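PDB 4XJW: sialidase B from Streptococcus pneumoniae serotype 4, which cleaves terminal sialic acids from alpha-2,3-, alpha-2,6- and alpha-2,8-linked glycans, acting as an intramolecular trans-sialidase. Local coordinates for residues A[37-42]-A[164-169]; A[98-103]-A[650-655]; A[189-194]-A[646-651]; A[584-589]-A[602-607]. The protein carries 1 engineered substitution. All blocks are in the same frame, centred on the assembly; numbering follows the deposited sequence.

In the fold
Contact 1 pairs two strands of the N-terminal lectin-like part, while contact 4 joins two strands in one blade of the sialidase propeller; their centres lie about 24 Å apart. Contacts 2 and 3 bridge the space between, and both use strand 647-652, sharing Ile650 and Asp651, with centres about 12 Å apart. Contact 2 touches contact 1 where Asp41 packs on Lys98, and it meets contact 4 through Leu652 against Leu586 and Tyr604 and through bonds of Lys98 N to Asp607 OD1 and Lys100 N to Tyr604 OH. Contact 3 comes nearest to the catalytic centre: the side chain of Val647 is about 8 Å from that of Tyr615, the probable nucleophile. The bound inhibitor Optactin lies farther off, about 11 Å from the side chain of Tyr649.

Contact 1: A[37-42]-A[164-169]; sequences KFKADK and KGSIDE
Lys39 and Ser166 face each other in an antiparallel hydrogen-bonded pair, with Lys39 N giving a bond of 2.9 Å to Ser166 O and Ser166 N returning one to Lys39 O. From there the side chain can be followed outward. Its CB lies 3.7 Å from Ser166 OG, a hydroxyl small enough to leave the aliphatic chain room, and CG also keeps near that oxygen. With CG anti to the carbonyl carbon (chi1 -57°) and every later torsion extended, the chain runs out past the Asp168 carboxylate. CD lies about equally far from Ser166 OG and Asp168 OD2, CE comes within 3.3 Å of Asp168 OD2, and NZ ends 3.6 Å from Asp168 OD2 in a long salt bridge. Water 1 closes the gap, accepting from Lys39 NZ and donating to Asp168 OD2.

The bulge next to this pair probably helps bring Asp168 to the lysine. Lys37 lies opposite both Asp168 and Glu169, a classic beta bulge: Lys37 N donates to Glu169 O at 2.8 Å, while Lys37 O receives two weak bonds, from Asp168 N and Glu169 N. The side chains of Lys37 and Glu169 then run abreast in one direction, with Lys37 CD nearest Glu169 OE1, although Lys37 NZ leaves for Thr107 OG1 and Pro186 O. Phe38 and Ile167 point to the other face of this lectin-like sheet, where Phe38 meets Leu49 and Leu108.

Apolar residues thus fill one face and charges line the other. Since Glu105 brings a second carboxylate close to Asp168 OD2, the positive end of Lys39 probably eases their mutual repulsion.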
loop_
_atom_site.group_PDB
_atom_site.type_symbol
_atom_site.label_atom_id
_atom_site.label_comp_id
_atom_site.label_asym_id
_atom_site.label_seq_id
_atom_site.Cartn_x
_atom_site.Cartn_y
_atom_site.Cartn_z
ATOM N N LYS A 37 -22.767 14.504 -4.549
ATOM C CA LYS A 37 -21.542 15.234 -4.251
ATOM C C LYS A 37 -21.691 15.856 -2.872
ATOM O O LYS A 37 -22.608 16.652 -2.638
ATOM C CB LYS A 37 -21.259 16.285 -5.324
ATOM C CG LYS A 37 -20.680 15.664 -6.590
ATOM C CD LYS A 37 -20.666 16.624 -7.763
ATOM C CE LYS A 37 -19.913 16.010 -8.941
ATOM N NZ LYS A 37 -18.474 15.727 -8.601
ATOM N N PHE A 38 -20.819 15.470 -1.943
ATOM C CA PHE A 38 -20.997 15.890 -0.557
ATOM C C PHE A 38 -19.686 16.135 0.176
ATOM O O PHE A 38 -18.631 15.588 -0.180
ATOM C CB PHE A 38 -21.835 14.860 0.214
ATOM C CG PHE A 38 -21.083 13.601 0.571
ATOM C CD1 PHE A 38 -20.997 12.551 -0.334
ATOM C CD2 PHE A 38 -20.466 13.470 1.810
ATOM C CE1 PHE A 38 -20.311 11.394 -0.005
ATOM C CE2 PHE A 38 -19.775 12.320 2.134
ATOM C CZ PHE A 38 -19.697 11.282 1.221
ATOM N N LYS A 39 -19.768 16.959 1.213
ATOM C CA LYS A 39 -18.631 17.266 2.055
ATOM C C LYS A 39 -18.971 16.880 3.473
ATOM O O LYS A 39 -20.118 17.034 3.912
ATOM C CB LYS A 39 -18.307 18.757 2.017
ATOM C CG LYS A 39 -18.037 19.307 0.629
ATOM C CD LYS A 39 -17.867 20.810 0.669
ATOM C CE LYS A 39 -17.447 21.334 -0.690
ATOM N NZ LYS A 39 -17.387 22.818 -0.709
ATOM N N ALA A 40 -17.978 16.371 4.195
ATOM C CA ALA A 40 -18.139 16.061 5.607
ATOM C C ALA A 40 -16.777 16.103 6.268
ATOM O O ALA A 40 -16.067 15.097 6.313
ATOM C CB ALA A 40 -18.775 14.679 5.795
ATOM N N ASP A 41 -16.411 17.270 6.781
ATOM C CA ASP A 41 -15.107 17.432 7.405
ATOM C C ASP A 41 -15.187 17.373 8.927
ATOM O O ASP A 41 -14.160 17.348 9.608
ATOM C CB ASP A 41 -14.419 18.715 6.931
ATOM C CG ASP A 41 -15.214 19.967 7.250
ATOM O OD1 ASP A 41 -16.437 19.863 7.473
ATOM O OD2 ASP A 41 -14.608 21.060 7.257
ATOM N N LYS A 42 -16.410 17.348 9.453
ATOM C CA LYS A 42 -16.639 17.120 10.879
ATOM C C LYS A 42 -17.809 16.159 11.089
ATOM O O LYS A 42 -18.791 16.499 11.762
ATOM C CB LYS A 42 -16.918 18.437 11.606
ATOM C CG LYS A 42 -15.908 19.536 11.324
ATOM C CD LYS A 42 -15.971 20.632 12.376
ATOM C CE LYS A 42 -15.232 21.884 11.930
ATOM N NZ LYS A 42 -15.692 23.083 12.695
ATOM N N LYS A 164 -23.802 15.630 10.026
ATOM C CA LYS A 164 -23.160 16.931 9.925
ATOM C C LYS A 164 -22.321 16.942 8.652
ATOM O O LYS A 164 -21.424 16.117 8.505
ATOM C CB LYS A 164 -22.254 17.164 11.131
ATOM C CG LYS A 164 -21.534 18.504 11.122
ATOM C CD LYS A 164 -22.513 19.669 11.134
ATOM C CE LYS A 164 -21.794 20.987 11.384
ATOM N NZ LYS A 164 -22.752 22.107 11.603
ATOM N N GLY A 165 -22.604 17.873 7.746
ATOM C CA GLY A 165 -21.921 17.937 6.470
ATOM C C GLY A 165 -22.764 18.725 5.499
ATOM O O GLY A 165 -23.634 19.485 5.919
ATOM N N SER A 166 -22.518 18.555 4.205
ATOM C CA SER A 166 -23.342 19.222 3.215
ATOM C C SER A 166 -23.446 18.394 1.949
ATOM O O SER A 166 -22.501 17.709 1.561
ATOM C CB SER A 166 -22.804 20.618 2.888
ATOM O OG SER A 166 -21.541 20.556 2.258
ATOM N N ILE A 167 -24.608 18.447 1.318
ATOM C CA ILE A 167 -24.796 17.801 0.033
ATOM C C ILE A 167 -24.883 18.889 -1.031
ATOM O O ILE A 167 -25.901 19.569 -1.154
ATOM C CB ILE A 167 -26.050 16.926 0.026
ATOM C CG1 ILE A 167 -25.927 15.820 1.068
ATOM C CG2 ILE A 167 -26.302 16.335 -1.359
ATOM C CD1 ILE A 167 -27.157 14.975 1.185
ATOM N N ASP A 168 -23.802 19.074 -1.776
ATOM C CA ASP A 168 -23.767 20.148 -2.760
ATOM C C ASP A 168 -24.624 19.836 -3.988
ATOM O O ASP A 168 -25.226 20.734 -4.574
ATOM C CB ASP A 168 -22.329 20.495 -3.148
ATOM C CG ASP A 168 -21.708 21.519 -2.214
ATOM O OD1 ASP A 168 -22.469 22.281 -1.579
ATOM O OD2 ASP A 168 -20.460 21.560 -2.120
ATOM N N GLU A 169 -24.682 18.559 -4.362
ATOM C CA GLU A 169 -25.510 18.097 -5.476
ATOM C C GLU A 169 -26.003 16.680 -5.190
ATOM O O GLU A 169 -25.243 15.838 -4.708
ATOM C CB GLU A 169 -24.714 18.083 -6.782
ATOM C CG GLU A 169 -23.954 19.367 -7.095
ATOM C CD GLU A 169 -23.224 19.303 -8.420
ATOM O OE1 GLU A 169 -23.502 18.369 -9.202
ATOM O OE2 GLU A 169 -22.377 20.186 -8.675
HETATM O O HOH W 1 -19.890 23.517 -0.568
HETATM O O HOH W 2 -19.067 17.589 8.481
#

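Contact 2: A[98-103]-A[650-655]; sequences KHKGQA and IDLEIN
Lys100 NZ, at the end of a chain extended beyond CG, reaches Asp651 O by a weak hydrogen bond of 3.4 Å and donates to three waters. Water 3 lies 2.8 Å from Lys100 NZ and donates to Asp651 O, so the same carbonyl is approached both directly and through solvent; it also bonds to His99 NE2, in the plane of the imidazole. Waters 4 and 5 each accept from Lys100 NZ and donate onward, to Glu653 OE2 and Asp651 OD1, and the carboxylate of Asp651 is also held by His625 ND1. A long, flexible cation suits this place, where the two acids stand too far away for direct salt bridges.

Beneath the polar layer the methylenes do the packing. Leu652 CD2 sits 3.8 Å from Lys100 CE and 4.0 Å from His99 CE1; the lysine and leucine side chains pass each other running opposite ways. Lys100 CG lies over the centre of the His99 ring.

Both residues are presented by a type I' turn from His99 to Gln102, a turn of the lectin-like part whose His99 and Lys100 side chains reach strand 647-652 of the propeller, while Lys100 N donates to Tyr604 OH of strand 597-605.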
loop_
_atom_site.group_PDB
_atom_site.type_symbol
_atom_site.label_atom_id
_atom_site.label_comp_id
_atom_site.label_asym_id
_atom_site.label_seq_id
_atom_site.Cartn_x
_atom_site.Cartn_y
_atom_site.Cartn_z
ATOM N N LYS A 98 -10.740 16.497 4.277
ATOM C CA LYS A 98 -10.179 17.818 3.985
ATOM C C LYS A 98 -8.887 17.694 3.188
ATOM O O LYS A 98 -8.196 16.680 3.261
ATOM C CB LYS A 98 -9.863 18.580 5.279
ATOM C CG LYS A 98 -11.075 19.050 6.068
ATOM C CD LYS A 98 -10.676 19.899 7.281
ATOM C CE LYS A 98 -10.390 21.350 6.888
ATOM N NZ LYS A 98 -9.622 22.073 7.943
ATOM N N HIS A 99 -8.561 18.752 2.447
ATOM C CA HIS A 99 -7.338 18.825 1.655
ATOM C C HIS A 99 -7.007 20.305 1.512
ATOM O O HIS A 99 -7.880 21.098 1.157
ATOM C CB HIS A 99 -7.568 18.167 0.288
ATOM C CG HIS A 99 -6.389 18.221 -0.636
ATOM N ND1 HIS A 99 -5.196 17.585 -0.370
ATOM C CD2 HIS A 99 -6.243 18.802 -1.849
ATOM C CE1 HIS A 99 -4.354 17.797 -1.367
ATOM N NE2 HIS A 99 -4.967 18.530 -2.278
ATOM N N LYS A 100 -5.767 20.671 1.839
ATOM C CA LYS A 100 -5.296 22.055 1.725
ATOM C C LYS A 100 -6.219 23.064 2.409
ATOM O O LYS A 100 -6.490 24.145 1.869
ATOM C CB LYS A 100 -5.088 22.432 0.264
ATOM C CG LYS A 100 -3.963 21.664 -0.407
ATOM C CD LYS A 100 -3.869 22.021 -1.878
ATOM C CE LYS A 100 -2.715 21.290 -2.525
ATOM N NZ LYS A 100 -2.542 21.679 -3.955
ATOM N N GLY A 101 -6.707 22.687 3.586
ATOM C CA GLY A 101 -7.528 23.565 4.405
ATOM C C GLY A 101 -8.973 23.734 3.968
ATOM O O GLY A 101 -9.660 24.637 4.449
ATOM N N GLN A 102 -9.445 22.875 3.066
ATOM C CA GLN A 102 -10.821 22.960 2.580
ATOM C C GLN A 102 -11.478 21.589 2.598
ATOM O O GLN A 102 -10.836 20.587 2.289
ATOM C CB GLN A 102 -10.878 23.512 1.146
ATOM C CG GLN A 102 -10.380 24.942 0.973
ATOM C CD GLN A 102 -10.595 25.467 -0.440
ATOM O OE1 GLN A 102 -9.682 25.447 -1.267
ATOM N NE2 GLN A 102 -11.805 25.935 -0.723
ATOM N N ALA A 103 -12.759 21.541 2.946
ATOM C CA ALA A 103 -13.513 20.297 2.843
ATOM C C ALA A 103 -13.512 19.775 1.404
ATOM O O ALA A 103 -13.706 20.540 0.448
ATOM C CB ALA A 103 -14.942 20.492 3.338
ATOM N N ILE A 650 -0.873 12.623 -3.817
ATOM C CA ILE A 650 -1.259 14.034 -3.786
ATOM C C ILE A 650 -0.050 14.935 -4.043
ATOM O O ILE A 650 1.097 14.525 -3.845
ATOM C CB ILE A 650 -1.929 14.434 -2.460
ATOM C CG1 ILE A 650 -0.983 14.183 -1.280
ATOM C CG2 ILE A 650 -3.254 13.683 -2.265
ATOM C CD1 ILE A 650 -1.473 14.746 0.041
ATOM N N ASP A 651 -0.332 16.168 -4.461
ATOM C CA ASP A 651 0.683 17.185 -4.702
ATOM C C ASP A 651 0.462 18.335 -3.719
ATOM O O ASP A 651 -0.647 18.865 -3.626
ATOM C CB ASP A 651 0.558 17.696 -6.148
ATOM C CG ASP A 651 1.565 18.784 -6.486
ATOM O OD1 ASP A 651 1.335 19.956 -6.106
ATOM O OD2 ASP A 651 2.571 18.468 -7.154
ATOM N N LEU A 652 1.504 18.709 -2.981
ATOM C CA LEU A 652 1.408 19.810 -2.030
ATOM C C LEU A 652 2.476 20.861 -2.301
ATOM O O LEU A 652 3.543 20.561 -2.850
ATOM C CB LEU A 652 1.542 19.293 -0.603
ATOM C CG LEU A 652 0.419 18.370 -0.118
ATOM C CD1 LEU A 652 0.815 17.690 1.191
ATOM C CD2 LEU A 652 -0.864 19.152 0.039
ATOM N N GLU A 653 2.183 22.101 -1.916
ATOM C CA GLU A 653 3.162 23.184 -1.970
ATOM C C GLU A 653 3.586 23.571 -0.555
ATOM O O GLU A 653 2.838 23.354 0.398
ATOM C CB GLU A 653 2.572 24.392 -2.690
ATOM C CG GLU A 653 2.217 24.119 -4.133
ATOM C CD GLU A 653 1.747 25.360 -4.860
ATOM O OE1 GLU A 653 2.607 26.160 -5.287
ATOM O OE2 GLU A 653 0.517 25.530 -4.993
ATOM N N ILE A 654 4.775 24.153 -0.413
ATOM C CA ILE A 654 5.270 24.503 0.918
ATOM C C ILE A 654 4.321 25.452 1.633
ATOM O O ILE A 654 4.070 25.308 2.831
ATOM C CB ILE A 654 6.691 25.096 0.872
ATOM C CG1 ILE A 654 7.667 24.040 0.380
ATOM C CG2 ILE A 654 7.114 25.583 2.245
ATOM C CD1 ILE A 654 7.664 22.776 1.230
ATOM N N ASN A 655 3.750 26.395 0.888
ATOM C CA ASN A 655 2.782 27.311 1.480
ATOM C C ASN A 655 1.550 26.598 2.063
ATOM O O ASN A 655 0.926 27.105 2.990
ATOM C CB ASN A 655 2.384 28.418 0.496
ATOM C CG ASN A 655 3.490 29.451 0.304
ATOM O OD1 ASN A 655 4.490 29.455 1.023
ATOM N ND2 ASN A 655 3.303 30.344 -0.663
HETATM O O HOH W 3 -3.400 19.169 -4.728
HETATM O O HOH W 4 -1.199 23.865 -3.676
HETATM O O HOH W 5 -0.641 21.589 -5.644
#

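Contact 3: A[189-194]-A[646-651]; sequences NPFQLI and VVQYID
Phe191 lies nearly flat against the side-chain amide of Gln648, their planes 8° apart. The stack is offset: Gln648 OE1 sits 3.4 Å above the ring toward its rim, nearest Phe191 CG, while NE2 lies nearer CE2 and CZ, farther along the same face. Phe191 gains this pose by placing CG between the backbone N and the carbonyl carbon (chi1 69°). Both ends of the amide are tied down, OE1 by Trp96 NE1 and NE2 by Asn645 O, so a glutamine can be buried here with its polar atoms satisfied. Trp96 also meets the Phe191 ring almost in parallel.

The backbones form a single antiparallel bridge, with Gln192 N bonded to Tyr649 O at 2.8 Å and Tyr649 N to Gln192 O at 2.9 Å. It fastens the loop between helix 179-182 and strand 205-213 onto strand 647-652, an outer strand of a propeller sheet. Waters 6 and 8 extend the link, joining Pro190 O to Asp651 N and Val647 O to Ile194 N.

Gln192 and Tyr649 meet quite differently from the first pair. Their side chains run alongside in the same direction with amide and ring planes 82° apart, Gln192 CG touching Tyr649 CD2 at 3.5 Å and OE1 lying at the ring's edge. Water 7 connects Gln192 OE1 to Tyr649 O, and Gln192 NE2 turns to Lys249 O. Ile194 CD1 packs 4.0 Å from Tyr649 CB, in a buried apolar spot beside Leu629.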
loop_
_atom_site.group_PDB
_atom_site.type_symbol
_atom_site.label_atom_id
_atom_site.label_comp_id
_atom_site.label_asym_id
_atom_site.label_seq_id
_atom_site.Cartn_x
_atom_site.Cartn_y
_atom_site.Cartn_z
ATOM N N ASN A 189 -11.646 15.133 -7.183
ATOM C CA ASN A 189 -10.715 14.423 -6.317
ATOM C C ASN A 189 -9.481 15.241 -5.959
ATOM O O ASN A 189 -8.910 15.926 -6.814
ATOM C CB ASN A 189 -10.248 13.122 -6.971
ATOM C CG ASN A 189 -11.334 12.082 -7.062
ATOM O OD1 ASN A 189 -12.419 12.234 -6.506
ATOM N ND2 ASN A 189 -11.042 11.007 -7.767
ATOM N N PRO A 190 -9.030 15.140 -4.700
ATOM C CA PRO A 190 -7.797 15.811 -4.273
ATOM C C PRO A 190 -6.551 14.966 -4.529
ATOM O O PRO A 190 -5.433 15.421 -4.253
ATOM C CB PRO A 190 -8.003 15.962 -2.767
ATOM C CG PRO A 190 -8.812 14.745 -2.400
ATOM C CD PRO A 190 -9.741 14.521 -3.566
ATOM N N PHE A 191 -6.742 13.762 -5.062
ATOM C CA PHE A 191 -5.666 12.788 -5.222
ATOM C C PHE A 191 -5.735 12.166 -6.621
ATOM O O PHE A 191 -6.733 12.310 -7.337
ATOM C CB PHE A 191 -5.849 11.655 -4.196
ATOM C CG PHE A 191 -7.055 10.787 -4.492
ATOM C CD1 PHE A 191 -8.315 11.149 -4.029
ATOM C CD2 PHE A 191 -6.928 9.627 -5.254
ATOM C CE1 PHE A 191 -9.433 10.367 -4.318
ATOM C CE2 PHE A 191 -8.035 8.846 -5.567
ATOM C CZ PHE A 191 -9.295 9.217 -5.084
ATOM N N GLN A 192 -4.683 11.442 -6.992
ATOM C CA GLN A 192 -4.735 10.588 -8.166
ATOM C C GLN A 192 -4.190 9.203 -7.855
ATOM O O GLN A 192 -3.605 8.966 -6.786
ATOM C CB GLN A 192 -3.978 11.225 -9.330
ATOM C CG GLN A 192 -2.555 11.586 -9.001
ATOM C CD GLN A 192 -1.999 12.671 -9.931
ATOM O OE1 GLN A 192 -1.864 13.844 -9.550
ATOM N NE2 GLN A 192 -1.660 12.274 -11.143
ATOM N N LEU A 193 -4.422 8.272 -8.775
ATOM C CA LEU A 193 -3.898 6.921 -8.643
ATOM C C LEU A 193 -2.728 6.718 -9.599
ATOM O O LEU A 193 -2.789 7.111 -10.771
ATOM C CB LEU A 193 -4.994 5.871 -8.888
ATOM C CG LEU A 193 -6.213 5.893 -7.960
ATOM C CD1 LEU A 193 -7.207 4.815 -8.367
ATOM C CD2 LEU A 193 -5.755 5.721 -6.522
ATOM N N ILE A 194 -1.657 6.124 -9.083
ATOM C CA ILE A 194 -0.535 5.682 -9.893
ATOM C C ILE A 194 -0.699 4.196 -10.227
ATOM O O ILE A 194 -0.723 3.804 -11.401
ATOM C CB ILE A 194 0.809 5.928 -9.181
ATOM C CG1 ILE A 194 0.968 7.417 -8.859
ATOM C CG2 ILE A 194 1.973 5.463 -10.062
ATOM C CD1 ILE A 194 2.219 7.761 -8.101
ATOM N N VAL A 646 -6.462 2.231 -2.311
ATOM C CA VAL A 646 -6.250 3.091 -1.145
ATOM C C VAL A 646 -4.855 3.725 -1.107
ATOM O O VAL A 646 -4.627 4.643 -0.325
ATOM C CB VAL A 646 -6.540 2.348 0.168
ATOM C CG1 VAL A 646 -8.047 2.102 0.308
ATOM C CG2 VAL A 646 -5.747 1.025 0.224
ATOM N N VAL A 647 -3.935 3.246 -1.955
ATOM C CA VAL A 647 -2.631 3.904 -2.110
ATOM C C VAL A 647 -2.844 5.022 -3.132
ATOM O O VAL A 647 -3.177 4.771 -4.293
ATOM C CB VAL A 647 -1.530 2.942 -2.587
ATOM C CG1 VAL A 647 -0.204 3.694 -2.804
ATOM C CG2 VAL A 647 -1.320 1.813 -1.562
ATOM N N GLN A 648 -2.702 6.254 -2.660
ATOM C CA GLN A 648 -3.074 7.445 -3.422
ATOM C C GLN A 648 -1.975 8.492 -3.400
ATOM O O GLN A 648 -1.156 8.533 -2.485
ATOM C CB GLN A 648 -4.363 8.027 -2.832
ATOM C CG GLN A 648 -5.535 7.063 -2.910
ATOM C CD GLN A 648 -6.812 7.600 -2.319
ATOM O OE1 GLN A 648 -6.851 8.696 -1.762
ATOM N NE2 GLN A 648 -7.886 6.805 -2.428
ATOM N N TYR A 649 -1.965 9.328 -4.437
ATOM C CA TYR A 649 -0.925 10.339 -4.647
ATOM C C TYR A 649 -1.518 11.748 -4.586
ATOM O O TYR A 649 -2.531 12.044 -5.243
ATOM C CB TYR A 649 -0.265 10.127 -6.019
ATOM C CG TYR A 649 0.758 11.199 -6.378
ATOM C CD1 TYR A 649 2.037 11.151 -5.851
ATOM C CD2 TYR A 649 0.433 12.258 -7.231
ATOM C CE1 TYR A 649 2.983 12.127 -6.167
ATOM C CE2 TYR A 649 1.378 13.247 -7.553
ATOM C CZ TYR A 649 2.650 13.165 -7.009
ATOM O OH TYR A 649 3.606 14.120 -7.291
ATOM N N ILE A 650 -0.873 12.623 -3.817
ATOM C CA ILE A 650 -1.259 14.034 -3.786
ATOM C C ILE A 650 -0.050 14.935 -4.043
ATOM O O ILE A 650 1.097 14.525 -3.845
ATOM C CB ILE A 650 -1.929 14.434 -2.460
ATOM C CG1 ILE A 650 -0.983 14.183 -1.280
ATOM C CG2 ILE A 650 -3.254 13.683 -2.265
ATOM C CD1 ILE A 650 -1.473 14.746 0.041
ATOM N N ASP A 651 -0.332 16.168 -4.461
ATOM C CA ASP A 651 0.683 17.185 -4.702
ATOM C C ASP A 651 0.462 18.335 -3.719
ATOM O O ASP A 651 -0.647 18.865 -3.626
ATOM C CB ASP A 651 0.558 17.696 -6.148
ATOM C CG ASP A 651 1.565 18.784 -6.486
ATOM O OD1 ASP A 651 1.335 19.956 -6.106
ATOM O OD2 ASP A 651 2.571 18.468 -7.154
HETATM O O HOH W 6 -3.163 16.513 -5.280
HETATM O O HOH W 7 -2.860 14.206 -7.121
HETATM O O HOH W 8 -1.877 4.520 -6.635
#

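Contact 4: A[584-589]-A[602-607]; sequences GQLVVG and YHYGID. Engineered in segment 602-607: Gly605 (natural residue Asp).
A beta hairpin pairs Leu586 with Tyr604 and Val588 with Tyr602, its strands 584-592 and 597-605 being the last two of a four-stranded antiparallel sheet in the sialidase propeller. The axes of 584-589 and 602-605 approach to 4.7 Å. Tyr604 N bonds to Leu586 O at 2.8 Å, almost straight at 178°, and the ladder continues to Gly584 O, which takes the N-H of Ile606 from above its carbonyl plane and a proton from water 9.

The two faces differ in character. On the one bearing Gln585 and His603, His603 ND1 gives a 2.9 Å bond to Gln585 OE1, which lies in the imidazole plane although the amide stands 79° to it; Asn576 ND2 is a second donor to that oxygen. Val587 CG1, opposite its backbone N (chi1 -174°), is thereby brought over the same ring, a CH-pi contact 3.9 Å from the His603 centroid. The engineered Gly605 (naturally Asp) pairs with Gln585 and brings no side chain.

On the other face Leu586 CG meets Ile606 CD1 at 4.1 Å. Leu586 and Tyr604 pack on Leu652 and Leu657, Ile606 on Leu652, Val588 on Leu657, while Tyr602 OH bonds to Asp565. Such meandering four-stranded sheets are the blades of the sialidase beta-propeller.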
loop_
_atom_site.group_PDB
_atom_site.type_symbol
_atom_site.label_atom_id
_atom_site.label_comp_id
_atom_site.label_asym_id
_atom_site.label_seq_id
_atom_site.Cartn_x
_atom_site.Cartn_y
_atom_site.Cartn_z
ATOM N N GLY A 584 -2.715 11.440 9.407
ATOM C CA GLY A 584 -1.472 11.634 8.676
ATOM C C GLY A 584 -1.028 13.076 8.646
ATOM O O GLY A 584 -1.856 13.982 8.530
ATOM N N GLN A 585 0.274 13.284 8.802
ATOM C CA GLN A 585 0.826 14.638 8.782
ATOM C C GLN A 585 2.113 14.722 7.988
ATOM O O GLN A 585 2.860 13.753 7.888
ATOM C CB GLN A 585 1.114 15.130 10.205
ATOM C CG GLN A 585 -0.119 15.318 11.065
ATOM C CD GLN A 585 0.194 15.970 12.401
ATOM O OE1 GLN A 585 1.360 16.135 12.774
ATOM N NE2 GLN A 585 -0.854 16.327 13.141
ATOM N N LEU A 586 2.365 15.900 7.438
ATOM C CA LEU A 586 3.719 16.272 7.075
ATOM C C LEU A 586 4.195 17.200 8.174
ATOM O O LEU A 586 3.476 18.128 8.563
ATOM C CB LEU A 586 3.775 17.010 5.747
ATOM C CG LEU A 586 3.263 16.287 4.517
ATOM C CD1 LEU A 586 3.660 17.092 3.294
ATOM C CD2 LEU A 586 3.822 14.884 4.422
ATOM N N VAL A 587 5.397 16.956 8.677
ATOM C CA VAL A 587 5.940 17.790 9.744
ATOM C C VAL A 587 7.205 18.456 9.218
ATOM O O VAL A 587 8.141 17.773 8.805
ATOM C CB VAL A 587 6.226 16.969 11.017
ATOM C CG1 VAL A 587 6.650 17.886 12.153
ATOM C CG2 VAL A 587 4.982 16.150 11.433
ATOM N N VAL A 588 7.220 19.791 9.210
ATOM C CA VAL A 588 8.369 20.538 8.711
ATOM C C VAL A 588 9.272 20.960 9.865
ATOM O O VAL A 588 8.815 21.621 10.799
ATOM C CB VAL A 588 7.927 21.792 7.937
ATOM C CG1 VAL A 588 9.138 22.547 7.412
ATOM C CG2 VAL A 588 6.986 21.430 6.787
ATOM N N GLY A 589 10.539 20.557 9.810
ATOM C CA GLY A 589 11.504 20.935 10.832
ATOM C C GLY A 589 12.608 21.811 10.271
ATOM O O GLY A 589 13.101 21.568 9.166
ATOM N N TYR A 602 6.204 23.289 11.902
ATOM C CA TYR A 602 4.916 23.241 11.212
ATOM C C TYR A 602 4.378 21.809 11.129
ATOM O O TYR A 602 5.136 20.878 10.860
ATOM C CB TYR A 602 5.052 23.812 9.796
ATOM C CG TYR A 602 5.561 25.236 9.731
ATOM C CD1 TYR A 602 4.719 26.305 10.001
ATOM C CD2 TYR A 602 6.876 25.510 9.370
ATOM C CE1 TYR A 602 5.170 27.605 9.929
ATOM C CE2 TYR A 602 7.340 26.803 9.292
ATOM C CZ TYR A 602 6.478 27.849 9.577
ATOM O OH TYR A 602 6.924 29.144 9.510
ATOM N N HIS A 603 3.079 21.641 11.375
ATOM C CA HIS A 603 2.400 20.350 11.207
ATOM C C HIS A 603 1.250 20.536 10.221
ATOM O O HIS A 603 0.360 21.352 10.461
ATOM C CB HIS A 603 1.817 19.871 12.540
ATOM C CG HIS A 603 2.847 19.466 13.545
ATOM N ND1 HIS A 603 3.002 18.161 13.969
ATOM C CD2 HIS A 603 3.767 20.193 14.225
ATOM C CE1 HIS A 603 3.978 18.102 14.857
ATOM N NE2 HIS A 603 4.457 19.322 15.034
ATOM N N TYR A 604 1.259 19.787 9.118
ATOM C CA TYR A 604 0.152 19.835 8.163
ATOM C C TYR A 604 -0.648 18.543 8.202
ATOM O O TYR A 604 -0.101 17.466 7.998
ATOM C CB TYR A 604 0.667 20.049 6.740
ATOM C CG TYR A 604 -0.412 19.869 5.690
ATOM C CD1 TYR A 604 -1.363 20.862 5.459
ATOM C CD2 TYR A 604 -0.484 18.704 4.933
ATOM C CE1 TYR A 604 -2.361 20.692 4.510
ATOM C CE2 TYR A 604 -1.466 18.529 3.985
ATOM C CZ TYR A 604 -2.404 19.525 3.776
ATOM O OH TYR A 604 -3.384 19.340 2.825
ATOM N N GLY A 605 -1.943 18.651 8.450
ATOM C CA GLY A 605 -2.807 17.471 8.455
ATOM C C GLY A 605 -3.198 17.082 7.030
ATOM O O GLY A 605 -3.844 17.852 6.323
ATOM N N ILE A 606 -2.810 15.880 6.616
ATOM C CA ILE A 606 -3.128 15.377 5.274
ATOM C C ILE A 606 -4.648 15.243 5.080
ATOM O O ILE A 606 -5.193 15.542 4.017
ATOM C CB ILE A 606 -2.437 14.019 5.045
ATOM C CG1 ILE A 606 -0.916 14.186 5.010
ATOM C CG2 ILE A 606 -2.927 13.372 3.747
ATOM C CD1 ILE A 606 -0.399 14.578 3.645
ATOM N N ASP A 607 -5.328 14.786 6.126
ATOM C CA ASP A 607 -6.783 14.676 6.138
ATOM C C ASP A 607 -7.161 14.565 7.618
ATOM O O ASP A 607 -6.304 14.755 8.487
ATOM C CB ASP A 607 -7.242 13.454 5.327
ATOM C CG ASP A 607 -8.715 13.518 4.922
ATOM O OD1 ASP A 607 -9.467 14.361 5.459
ATOM O OD2 ASP A 607 -9.133 12.708 4.059
HETATM O O HOH W 9 -4.132 14.396 10.130
#